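Local coordinates for protein CytC3 (Streptomyces, PDB 3GJA) that acts as a nonheme iron halogenase with a beta-barrel fold, probably using 2-oxoglutarate and oxygen to halogenate an unactivated carbon in a biosynthetic pathway, at residues Q131-S136 / V267-E272; N97-R102 / V261-Q266; E284-V289 / H299-R304; T122-T127 / Y277-N282. One frame throughout, in Å; residues are numbered along the deposited sequence.

Contact 1. Residues Q131-S136 / V267-E272; sequences QIIWPS and VYPGTE. With ACT (acetate ion), chain C.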
# COMPACT_ATOMS: atom_id res chain seq x y z
N GLN A 131 -6.22 10.19 -7.96
CA GLN A 131 -6.44 10.12 -6.52
C GLN A 131 -5.24 10.69 -5.78
O GLN A 131 -5.31 11.00 -4.59
CB GLN A 131 -6.68 8.67 -6.09
CG GLN A 131 -7.78 7.98 -6.88
CD GLN A 131 -7.95 6.50 -6.53
OE1 GLN A 131 -8.80 6.14 -5.72
NE2 GLN A 131 -7.12 5.66 -7.13
N ILE A 132 -4.14 10.86 -6.51
CA ILE A 132 -2.89 11.36 -5.95
C ILE A 132 -2.30 12.46 -6.83
O ILE A 132 -2.17 12.29 -8.05
CB ILE A 132 -1.86 10.21 -5.83
CG1 ILE A 132 -2.31 9.22 -4.74
CG2 ILE A 132 -0.47 10.77 -5.56
CD1 ILE A 132 -2.34 9.80 -3.33
N ILE A 133 -1.95 13.59 -6.22
CA ILE A 133 -1.36 14.71 -6.96
C ILE A 133 -0.18 15.33 -6.21
O ILE A 133 -0.34 15.86 -5.11
CB ILE A 133 -2.38 15.84 -7.22
CG1 ILE A 133 -3.48 15.35 -8.17
CG2 ILE A 133 -1.68 17.04 -7.83
CD1 ILE A 133 -3.01 15.09 -9.58
N TRP A 134 1.01 15.24 -6.80
CA TRP A 134 2.20 15.83 -6.20
C TRP A 134 2.33 17.26 -6.73
O TRP A 134 1.84 17.58 -7.81
CB TRP A 134 3.46 15.07 -6.61
CG TRP A 134 3.64 13.74 -5.98
CD1 TRP A 134 2.83 12.65 -6.10
CD2 TRP A 134 4.75 13.33 -5.16
NE1 TRP A 134 3.36 11.58 -5.41
CE2 TRP A 134 4.54 11.97 -4.83
CE3 TRP A 134 5.89 13.98 -4.68
CZ2 TRP A 134 5.44 11.24 -4.03
CZ3 TRP A 134 6.79 13.25 -3.89
CH2 TRP A 134 6.56 11.90 -3.57
N PRO A 135 3.00 18.14 -5.96
CA PRO A 135 3.16 19.53 -6.42
C PRO A 135 4.09 19.56 -7.62
O PRO A 135 4.99 18.72 -7.75
CB PRO A 135 3.75 20.22 -5.20
CG PRO A 135 4.55 19.13 -4.54
CD PRO A 135 3.62 17.94 -4.64
N SER A 136 3.89 20.54 -8.50
CA SER A 136 4.72 20.66 -9.70
C SER A 136 4.90 22.10 -10.15
O SER A 136 4.11 22.98 -9.79
CB SER A 136 4.11 19.84 -10.84
OG SER A 136 2.78 20.27 -11.12
N VAL A 267 -4.26 14.19 -1.46
CA VAL A 267 -4.98 12.94 -1.56
C VAL A 267 -6.42 13.24 -1.90
O VAL A 267 -7.06 14.08 -1.26
CB VAL A 267 -4.89 12.16 -0.24
CG1 VAL A 267 -5.74 10.90 -0.30
CG2 VAL A 267 -3.43 11.82 0.03
N TYR A 268 -6.95 12.54 -2.89
CA TYR A 268 -8.32 12.78 -3.31
C TYR A 268 -8.53 14.29 -3.53
O TYR A 268 -9.42 14.90 -2.96
CB TYR A 268 -9.29 12.25 -2.24
CG TYR A 268 -9.24 10.74 -2.06
CD1 TYR A 268 -9.46 9.88 -3.15
CD2 TYR A 268 -8.98 10.16 -0.81
CE1 TYR A 268 -9.43 8.49 -2.99
CE2 TYR A 268 -8.95 8.77 -0.64
CZ TYR A 268 -9.18 7.94 -1.74
OH TYR A 268 -9.19 6.57 -1.58
N PRO A 269 -7.68 14.90 -4.38
CA PRO A 269 -7.76 16.34 -4.68
C PRO A 269 -9.16 16.73 -5.12
O PRO A 269 -9.91 15.91 -5.66
CB PRO A 269 -6.72 16.52 -5.78
CG PRO A 269 -6.73 15.19 -6.48
CD PRO A 269 -6.75 14.23 -5.31
N GLY A 270 -9.50 18.00 -4.93
CA GLY A 270 -10.84 18.44 -5.26
C GLY A 270 -11.64 17.82 -4.14
O GLY A 270 -11.35 18.08 -2.97
N THR A 271 -12.63 17.00 -4.47
CA THR A 271 -13.42 16.33 -3.43
C THR A 271 -13.93 17.31 -2.38
O THR A 271 -14.44 16.90 -1.33
CB THR A 271 -12.55 15.25 -2.73
OG1 THR A 271 -12.04 14.34 -3.71
CG2 THR A 271 -13.37 14.48 -1.73
N GLU A 272 -13.81 18.60 -2.66
CA GLU A 272 -14.24 19.66 -1.75
C GLU A 272 -15.45 19.27 -0.91
O GLU A 272 -15.35 19.10 0.30
CB GLU A 272 -14.53 20.93 -2.54
C ACT C . -9.27 3.01 -7.55
O ACT C . -8.05 2.93 -6.98
OXT ACT C . -9.41 2.76 -8.73
CH3 ACT C . -10.46 3.43 -6.73
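The side-chain amide of Gln131, lying beside the ring of Tyr268, is gripped at both ends. NE2 donates to Thr122 O and, at 2.9 Å, to the O atom of a bound acetate, while OE1 accepts from Arg102, which also bonds Tyr268 OH. With CG beside the backbone N (chi1 -53°) and the chain then extended (chi2 175°), OE1 arrives at the edge of the Tyr268 ring, 3.7 Å from CE1. These bonds fix which way the amide is turned, a task that needs both a donor and an acceptor on one group. The backbone here lies at the end of a small two-stranded antiparallel sheet, 132-133 against 266-267, set beside the main barrel. Gln131 O takes a hydrogen bond from Tyr268 N at 2.8 Å, nearly straight at 163° about the hydrogen. Next to it, Ile132 and Val267 form a non-hydrogen-bonded pair whose side chains lie side by side and point the same way, with Ile132 CD1 4.1 Å from Val267 CG2. Branched residues suit this sheet, where Trp101 packs against both. The pairing stops after Val267; Pro269, without an N-H, could not extend it. Instead it turns its puckered apolar ring to the other strand: its CG meets Ile133 CG1 at 3.7 Å, the two side chains crossing at about a right angle. The Tyr268 ring is further held by edge-to-face packing with Tyr277 and Tyr286. Beyond it the chain curls back, and Thr271 OG1 donates to Tyr268 O at 2.8 Å, approaching from above the carbonyl plane.

Contact 2. Residues N97-R102 / V261-Q266; sequences NLLCWR and VPTQVQ. With ACT (acetate ion), chain C.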
# COMPACT_ATOMS: atom_id res chain seq x y z
N ASN A 97 8.00 12.99 6.85
CA ASN A 97 6.66 13.52 7.06
C ASN A 97 5.77 12.66 6.17
O ASN A 97 5.39 13.07 5.07
CB ASN A 97 6.58 15.00 6.68
CG ASN A 97 7.43 15.89 7.58
OD1 ASN A 97 7.46 15.71 8.80
ND2 ASN A 97 8.12 16.85 6.99
N LEU A 98 5.47 11.45 6.65
CA LEU A 98 4.69 10.45 5.92
C LEU A 98 3.20 10.31 6.16
O LEU A 98 2.74 10.28 7.29
CB LEU A 98 5.29 9.07 6.14
CG LEU A 98 6.41 8.55 5.25
CD1 LEU A 98 6.71 7.11 5.67
CD2 LEU A 98 5.98 8.61 3.79
N LEU A 99 2.49 10.15 5.05
CA LEU A 99 1.04 9.97 5.04
C LEU A 99 0.69 8.60 4.43
O LEU A 99 1.20 8.24 3.37
CB LEU A 99 0.41 11.06 4.18
CG LEU A 99 -0.58 12.09 4.72
CD1 LEU A 99 -0.14 12.61 6.08
CD2 LEU A 99 -0.69 13.22 3.70
N CYS A 100 -0.14 7.82 5.13
CA CYS A 100 -0.61 6.54 4.60
C CYS A 100 -2.01 6.89 4.14
O CYS A 100 -2.91 7.07 4.97
CB CYS A 100 -0.68 5.46 5.67
SG CYS A 100 -1.43 3.90 5.05
N TRP A 101 -2.22 6.99 2.83
CA TRP A 101 -3.53 7.37 2.33
C TRP A 101 -4.42 6.21 1.91
O TRP A 101 -5.59 6.41 1.57
CB TRP A 101 -3.36 8.33 1.16
CG TRP A 101 -2.82 7.67 -0.04
CD1 TRP A 101 -1.52 7.34 -0.28
CD2 TRP A 101 -3.57 7.21 -1.17
NE1 TRP A 101 -1.41 6.70 -1.49
CE2 TRP A 101 -2.65 6.61 -2.06
CE3 TRP A 101 -4.92 7.26 -1.52
CZ2 TRP A 101 -3.06 6.05 -3.27
CZ3 TRP A 101 -5.32 6.70 -2.73
CH2 TRP A 101 -4.39 6.10 -3.59
N ARG A 102 -3.88 5.00 1.93
CA ARG A 102 -4.67 3.83 1.56
C ARG A 102 -4.00 2.48 1.85
O ARG A 102 -2.77 2.38 1.94
CB ARG A 102 -5.03 3.88 0.08
CG ARG A 102 -5.67 2.60 -0.44
CD ARG A 102 -6.01 2.68 -1.91
NE ARG A 102 -7.11 3.59 -2.16
CZ ARG A 102 -7.60 3.82 -3.38
NH1 ARG A 102 -7.08 3.20 -4.42
NH2 ARG A 102 -8.62 4.66 -3.54
N VAL A 261 2.59 8.49 0.87
CA VAL A 261 2.87 9.69 0.11
C VAL A 261 3.26 10.78 1.12
O VAL A 261 2.72 10.83 2.23
CB VAL A 261 1.60 10.08 -0.67
CG1 VAL A 261 0.72 11.02 0.15
CG2 VAL A 261 1.97 10.64 -2.01
N PRO A 262 4.24 11.64 0.77
CA PRO A 262 4.64 12.70 1.70
C PRO A 262 3.52 13.72 1.88
O PRO A 262 2.65 13.84 1.01
CB PRO A 262 5.89 13.29 1.04
CG PRO A 262 5.65 13.05 -0.41
CD PRO A 262 5.09 11.64 -0.42
N THR A 263 3.54 14.45 2.99
CA THR A 263 2.52 15.45 3.33
C THR A 263 2.20 16.50 2.25
O THR A 263 1.07 16.98 2.16
CB THR A 263 2.89 16.20 4.63
OG1 THR A 263 4.25 16.66 4.54
CG2 THR A 263 2.74 15.29 5.84
N GLN A 264 3.20 16.87 1.47
CA GLN A 264 3.03 17.86 0.42
C GLN A 264 2.09 17.37 -0.67
O GLN A 264 1.59 18.16 -1.49
CB GLN A 264 4.39 18.17 -0.18
CG GLN A 264 5.47 17.23 0.35
CD GLN A 264 6.26 16.60 -0.75
OE1 GLN A 264 7.17 15.81 -0.50
NE2 GLN A 264 5.92 16.93 -1.98
N VAL A 265 1.83 16.07 -0.69
CA VAL A 265 0.96 15.49 -1.70
C VAL A 265 -0.52 15.61 -1.35
O VAL A 265 -0.91 15.46 -0.18
CB VAL A 265 1.31 14.01 -1.94
CG1 VAL A 265 0.31 13.39 -2.93
CG2 VAL A 265 2.73 13.90 -2.46
N GLN A 266 -1.34 15.86 -2.36
CA GLN A 266 -2.77 15.96 -2.14
C GLN A 266 -3.46 14.63 -2.42
O GLN A 266 -3.27 14.02 -3.48
CB GLN A 266 -3.37 17.05 -3.03
CG GLN A 266 -2.80 18.42 -2.77
CD GLN A 266 -3.63 19.50 -3.42
OE1 GLN A 266 -4.75 19.79 -3.00
NE2 GLN A 266 -3.09 20.11 -4.47
C ACT C . -9.27 3.01 -7.55
O ACT C . -8.05 2.93 -6.98
OXT ACT C . -9.41 2.76 -8.73
CH3 ACT C . -10.46 3.43 -6.73
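Leu99 and Val261 bind each other through both backbone groups, as a hydrogen-bonded antiparallel pair in the main sheet of the barrel: Leu99 N reaches Val261 O at 2.9 Å, and Val261 N reaches Leu99 O at 2.9 Å. A third backbone bond, Thr263 N to Asn97 O at 3.1 Å, closes the ladder. Between these bonds Pro262, with no N-H to give, faces Leu98 in a non-hydrogen-bonded pair, then opens the type I turn 262-265.

Apolar contacts line one face. Leu99 CB lies 4.0 Å from Val261 CG1, and its CD1 meets Thr263 CG2 at 3.9 Å, the side chains crossing at about a right angle. Further along, Trp101 CD1 comes within 4.2 Å of Val261 CB.

Charge is concentrated at Arg102. Its chain bends at chi3 (-70°) to lay the guanidinium against Trp101, whose CZ3 lies over the rim of one face, and NH1 points edge-on at the bound acetate, 2.8 Å from its O atom. A leucine here would probably leave the carboxylate without this charged donor and Gln131 OE1 and Tyr268 OH without the NH2 they share.

Strand 98-108 runs between strands 253-262 and 289-290. Leu98 and Pro262 turn to helix 84-94, packing on Val87, Val90 and Ile94, while Trp101 and Val265 rest on Ile132 of the small strand 132-133.

Contact 3. Residues E284-V289 / H299-R304; sequences EKYGAV and HNRIAR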
# COMPACT_ATOMS: atom_id res chain seq x y z
N GLU A 284 -16.69 10.46 3.42
CA GLU A 284 -17.23 10.97 4.67
C GLU A 284 -16.32 10.71 5.87
O GLU A 284 -15.90 11.64 6.56
CB GLU A 284 -18.61 10.37 4.94
CG GLU A 284 -19.33 11.01 6.11
CD GLU A 284 -20.66 10.34 6.40
OE1 GLU A 284 -21.47 10.21 5.46
OE2 GLU A 284 -20.88 9.94 7.57
N LYS A 285 -16.00 9.44 6.12
CA LYS A 285 -15.15 9.11 7.25
C LYS A 285 -13.71 8.78 6.86
O LYS A 285 -12.97 8.19 7.64
CB LYS A 285 -15.75 7.94 8.03
CG LYS A 285 -17.15 8.20 8.54
CD LYS A 285 -17.73 6.99 9.24
CE LYS A 285 -19.19 7.21 9.59
NZ LYS A 285 -19.81 5.99 10.18
N TYR A 286 -13.32 9.15 5.65
CA TYR A 286 -11.95 8.88 5.22
C TYR A 286 -10.98 9.88 5.80
O TYR A 286 -11.33 11.02 6.08
CB TYR A 286 -11.81 8.93 3.69
CG TYR A 286 -10.35 8.90 3.26
CD1 TYR A 286 -9.64 7.69 3.21
CD2 TYR A 286 -9.65 10.08 3.02
CE1 TYR A 286 -8.27 7.67 2.93
CE2 TYR A 286 -8.28 10.07 2.74
CZ TYR A 286 -7.60 8.85 2.70
OH TYR A 286 -6.23 8.82 2.44
N GLY A 287 -9.74 9.43 5.96
CA GLY A 287 -8.70 10.30 6.45
C GLY A 287 -7.35 9.68 6.14
O GLY A 287 -7.20 8.47 6.16
N ALA A 288 -6.38 10.52 5.80
CA ALA A 288 -5.04 10.04 5.54
C ALA A 288 -4.40 9.97 6.93
O ALA A 288 -4.77 10.74 7.83
CB ALA A 288 -4.28 11.01 4.65
N VAL A 289 -3.45 9.06 7.12
CA VAL A 289 -2.80 8.91 8.41
C VAL A 289 -1.37 9.42 8.40
O VAL A 289 -0.56 8.99 7.57
CB VAL A 289 -2.80 7.43 8.86
CG1 VAL A 289 -1.98 7.27 10.15
CG2 VAL A 289 -4.23 6.95 9.08
N HIS A 299 -3.94 20.22 3.86
CA HIS A 299 -4.80 20.20 2.67
C HIS A 299 -5.45 18.84 2.40
O HIS A 299 -6.16 18.67 1.40
CB HIS A 299 -4.02 20.66 1.44
CG HIS A 299 -2.81 19.84 1.14
ND1 HIS A 299 -1.82 20.27 0.28
CD2 HIS A 299 -2.41 18.62 1.59
CE1 HIS A 299 -0.87 19.35 0.20
NE2 HIS A 299 -1.21 18.34 0.99
N ASN A 300 -5.22 17.87 3.28
CA ASN A 300 -5.79 16.54 3.12
C ASN A 300 -6.71 16.19 4.28
O ASN A 300 -6.57 16.73 5.37
CB ASN A 300 -4.69 15.47 3.08
CG ASN A 300 -3.88 15.52 1.81
OD1 ASN A 300 -4.43 15.60 0.72
ND2 ASN A 300 -2.57 15.45 1.95
N ARG A 301 -7.66 15.29 4.05
CA ARG A 301 -8.51 14.83 5.13
C ARG A 301 -7.51 14.04 5.97
O ARG A 301 -6.67 13.32 5.42
CB ARG A 301 -9.62 13.90 4.63
CG ARG A 301 -10.74 14.58 3.85
CD ARG A 301 -11.91 13.61 3.69
NE ARG A 301 -13.03 14.16 2.94
CZ ARG A 301 -12.96 14.63 1.70
NH1 ARG A 301 -11.80 14.63 1.06
NH2 ARG A 301 -14.05 15.09 1.11
N ILE A 302 -7.59 14.17 7.29
CA ILE A 302 -6.65 13.50 8.19
C ILE A 302 -7.38 12.73 9.27
O ILE A 302 -8.39 13.19 9.79
CB ILE A 302 -5.70 14.53 8.86
CG1 ILE A 302 -4.83 15.21 7.80
CG2 ILE A 302 -4.82 13.85 9.92
CD1 ILE A 302 -3.82 14.29 7.12
N ALA A 303 -6.85 11.56 9.60
CA ALA A 303 -7.42 10.72 10.64
C ALA A 303 -6.36 10.53 11.72
O ALA A 303 -5.36 9.84 11.51
CB ALA A 303 -7.83 9.37 10.07
N ARG A 304 -6.57 11.17 12.86
CA ARG A 304 -5.63 11.07 13.97
C ARG A 304 -6.01 9.87 14.82
O ARG A 304 -5.18 9.32 15.53
CB ARG A 304 -5.69 12.36 14.80
CG ARG A 304 -4.93 12.32 16.13
CD ARG A 304 -3.44 12.56 16.00
NE ARG A 304 -2.77 12.37 17.29
CZ ARG A 304 -1.52 12.73 17.56
NH1 ARG A 304 -0.76 13.30 16.63
NH2 ARG A 304 -1.01 12.51 18.76
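The Arg301 side chain runs slantwise past that of Tyr286, and can be followed outward from the backbone. CB lies 3.6 Å from Tyr286 O and 4.1 Å from Tyr286 CD2. From there CG stands beside the backbone N (chi1 -73°) and the chain runs extended to NE, which carries CD past the same carbonyl, with Tyr286 O 3.6 Å away. At the tip NH2 donates to Thr271 O, so the long arm ties this pair of loops to the one that follows strand 266-267. Arginine suits the place because its methylene groups can lie along the protein surface while its end finds a distant carbonyl.

The backbones meet at a single bridge. Ala288 N donates to Arg301 O at 2.8 Å, and Ala303 N returns a bond to Ala288 O at 2.9 Å. Ala288 O also receives a CA-H contact from Ile302. Small residues allow this closeness: Ala303 CB sits 3.8 Å from Gly287 CA, and any CB on Gly287 would run into it. The end of Ile302 folds back over the bridge, bringing CD1 to 4.1 Å from Ala288 CB.

The loop 284-289 is anchored inward by Tyr286, whose OH bonds Trp101 O of strand 98-108. Ala288 packs on Leu99 of the same strand, and Val289 begins strand 289-290 at the edge of the main sheet, bonding Cys100 through its backbone and resting its side chain on Ile81 and Met82 of helix 75-82.

Contact 4. Residues T122-T127 / Y277-N282; sequences TFAHAT and YGDGIN. With ACT (acetate ion), chain C.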
# COMPACT_ATOMS: atom_id res chain seq x y z
N THR A 122 -2.51 5.58 -10.52
CA THR A 122 -3.27 5.88 -9.31
C THR A 122 -4.60 6.58 -9.57
O THR A 122 -5.18 7.19 -8.66
CB THR A 122 -2.44 6.74 -8.33
OG1 THR A 122 -1.88 7.85 -9.03
CG2 THR A 122 -1.34 5.91 -7.70
N PHE A 123 -5.09 6.48 -10.80
CA PHE A 123 -6.36 7.08 -11.15
C PHE A 123 -7.47 6.18 -10.63
O PHE A 123 -7.29 4.97 -10.49
CB PHE A 123 -6.51 7.20 -12.67
CG PHE A 123 -5.51 8.12 -13.31
CD1 PHE A 123 -5.57 9.50 -13.09
CD2 PHE A 123 -4.49 7.62 -14.12
CE1 PHE A 123 -4.63 10.35 -13.68
CE2 PHE A 123 -3.56 8.46 -14.71
CZ PHE A 123 -3.63 9.83 -14.49
N ALA A 124 -8.62 6.78 -10.34
CA ALA A 124 -9.78 6.03 -9.86
C ALA A 124 -10.41 5.37 -11.09
O ALA A 124 -10.66 6.03 -12.10
CB ALA A 124 -10.78 6.98 -9.20
N HIS A 125 -10.68 4.08 -11.00
CA HIS A 125 -11.26 3.37 -12.13
C HIS A 125 -12.61 3.92 -12.59
O HIS A 125 -12.81 4.17 -13.77
CB HIS A 125 -11.39 1.88 -11.80
CG HIS A 125 -11.70 1.03 -13.00
ND1 HIS A 125 -11.70 -0.35 -12.95
CD2 HIS A 125 -12.00 1.36 -14.28
CE1 HIS A 125 -11.99 -0.83 -14.15
NE2 HIS A 125 -12.18 0.19 -14.97
N ALA A 126 -13.53 4.10 -11.65
CA ALA A 126 -14.87 4.59 -11.97
C ALA A 126 -14.96 5.93 -12.69
O ALA A 126 -15.84 6.13 -13.53
CB ALA A 126 -15.71 4.64 -10.70
N THR A 127 -14.07 6.85 -12.37
CA THR A 127 -14.12 8.19 -12.95
C THR A 127 -12.87 8.63 -13.70
O THR A 127 -12.90 9.60 -14.44
CB THR A 127 -14.37 9.22 -11.85
OG1 THR A 127 -13.32 9.13 -10.89
CG2 THR A 127 -15.70 8.95 -11.17
N TYR A 277 -17.50 8.92 -3.84
CA TYR A 277 -16.43 9.14 -4.80
C TYR A 277 -16.38 8.13 -5.95
O TYR A 277 -15.82 8.42 -7.01
CB TYR A 277 -15.09 9.13 -4.05
CG TYR A 277 -13.87 9.45 -4.88
CD1 TYR A 277 -13.61 10.76 -5.30
CD2 TYR A 277 -12.96 8.45 -5.23
CE1 TYR A 277 -12.47 11.06 -6.04
CE2 TYR A 277 -11.82 8.74 -5.97
CZ TYR A 277 -11.58 10.05 -6.37
OH TYR A 277 -10.45 10.33 -7.10
N GLY A 278 -16.97 6.96 -5.75
CA GLY A 278 -16.96 5.94 -6.79
C GLY A 278 -16.18 4.71 -6.34
O GLY A 278 -15.31 4.79 -5.48
N ASP A 279 -16.49 3.57 -6.95
CA ASP A 279 -15.84 2.30 -6.62
C ASP A 279 -16.11 1.93 -5.17
O ASP A 279 -15.35 1.19 -4.55
CB ASP A 279 -14.33 2.37 -6.87
CG ASP A 279 -13.98 2.37 -8.35
OD1 ASP A 279 -14.50 1.49 -9.08
OD2 ASP A 279 -13.18 3.22 -8.78
N GLY A 280 -17.20 2.45 -4.63
CA GLY A 280 -17.56 2.16 -3.26
C GLY A 280 -16.85 3.04 -2.25
O GLY A 280 -17.02 2.87 -1.05
N ILE A 281 -16.05 3.98 -2.72
CA ILE A 281 -15.35 4.88 -1.82
C ILE A 281 -16.26 6.02 -1.36
O ILE A 281 -16.83 6.74 -2.18
CB ILE A 281 -14.13 5.54 -2.51
CG1 ILE A 281 -13.08 4.49 -2.85
CG2 ILE A 281 -13.55 6.61 -1.60
CD1 ILE A 281 -11.94 5.05 -3.67
N ASN A 282 -16.38 6.19 -0.05
CA ASN A 282 -17.17 7.28 0.49
C ASN A 282 -16.25 8.04 1.44
O ASN A 282 -15.91 7.55 2.51
CB ASN A 282 -18.40 6.76 1.24
CG ASN A 282 -19.30 7.89 1.72
OD1 ASN A 282 -20.52 7.81 1.61
ND2 ASN A 282 -18.70 8.94 2.27
C ACT C . -9.27 3.01 -7.55
O ACT C . -8.05 2.93 -6.98
OXT ACT C . -9.41 2.76 -8.73
CH3 ACT C . -10.46 3.43 -6.73
O HOH W 1 -14.12 7.74 -8.71
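Asp279 reaches across to Ala126 of the loop 122-127 from the tip of a tight beta hairpin, strands 276-278 and 281-282 joined by the type I' turn 278-281. Tyr277 and Gly278 together face Ile281, a classic beta bulge. Positive phi angles at Gly278, Asp279 and Gly280 explain the two glycines, and aspartate tolerates such a backbone comparatively well.

Polar contacts come first. With CG beside the backbone N (chi1 -73°), the carboxylate turns its OD2 to Ala126 N, which bonds it at 3.0 Å and 167° from the syn side, 27° out of the carboxylate plane. Ala126 CB rests 3.5 Å from the same Asp279 OD2. One residue earlier, His125 N donates to OXT of the bound acetate at 2.9 Å, so consecutive amides of the loop each serve an anion. Lys62, which touches both Asp279 and His125, also bonds the acetate. A leucine in place of Asp279 would probably leave the Ala126 N-H without this acceptor and the loop freer to move away from the hairpin. A water, 2.7 Å from Thr127 OG1, bridges to Tyr277 O.

Apolar contacts complete the interface. Ala126 CB lies 4.3 Å from Gly278 CA, and a CB on Gly278 would press on that of Ala126. Deeper in, Tyr277 has CG anti to the backbone N, which brings the far end of its ring to the loop: CE2 lies 3.8 Å from Ala124 CB.

How the contacts relate
Along the chain, residues 97-102 come first, then 122-127 and 131-136, then 261-266, 267-272 and 277-282, which pair with 97-102, 131-136 and 122-127; contact 1 thus lies within the span of contact 4, contact 2 crosses both, and contact 3 closes last. Contact 2 belongs to the main antiparallel sheet, and the centres of contacts 1 and 3 each lie about 11 Å from its own. Contact 4 sits about 19 Å from contact 2. Contacts 1, 2 and 4 touch one acetate, probably from the crystallisation liquor, which may mark a polar pocket. Contacts 1 and 4 join the chain after strand 253-262 to 122-136; contact 3 packs on strand 98-108.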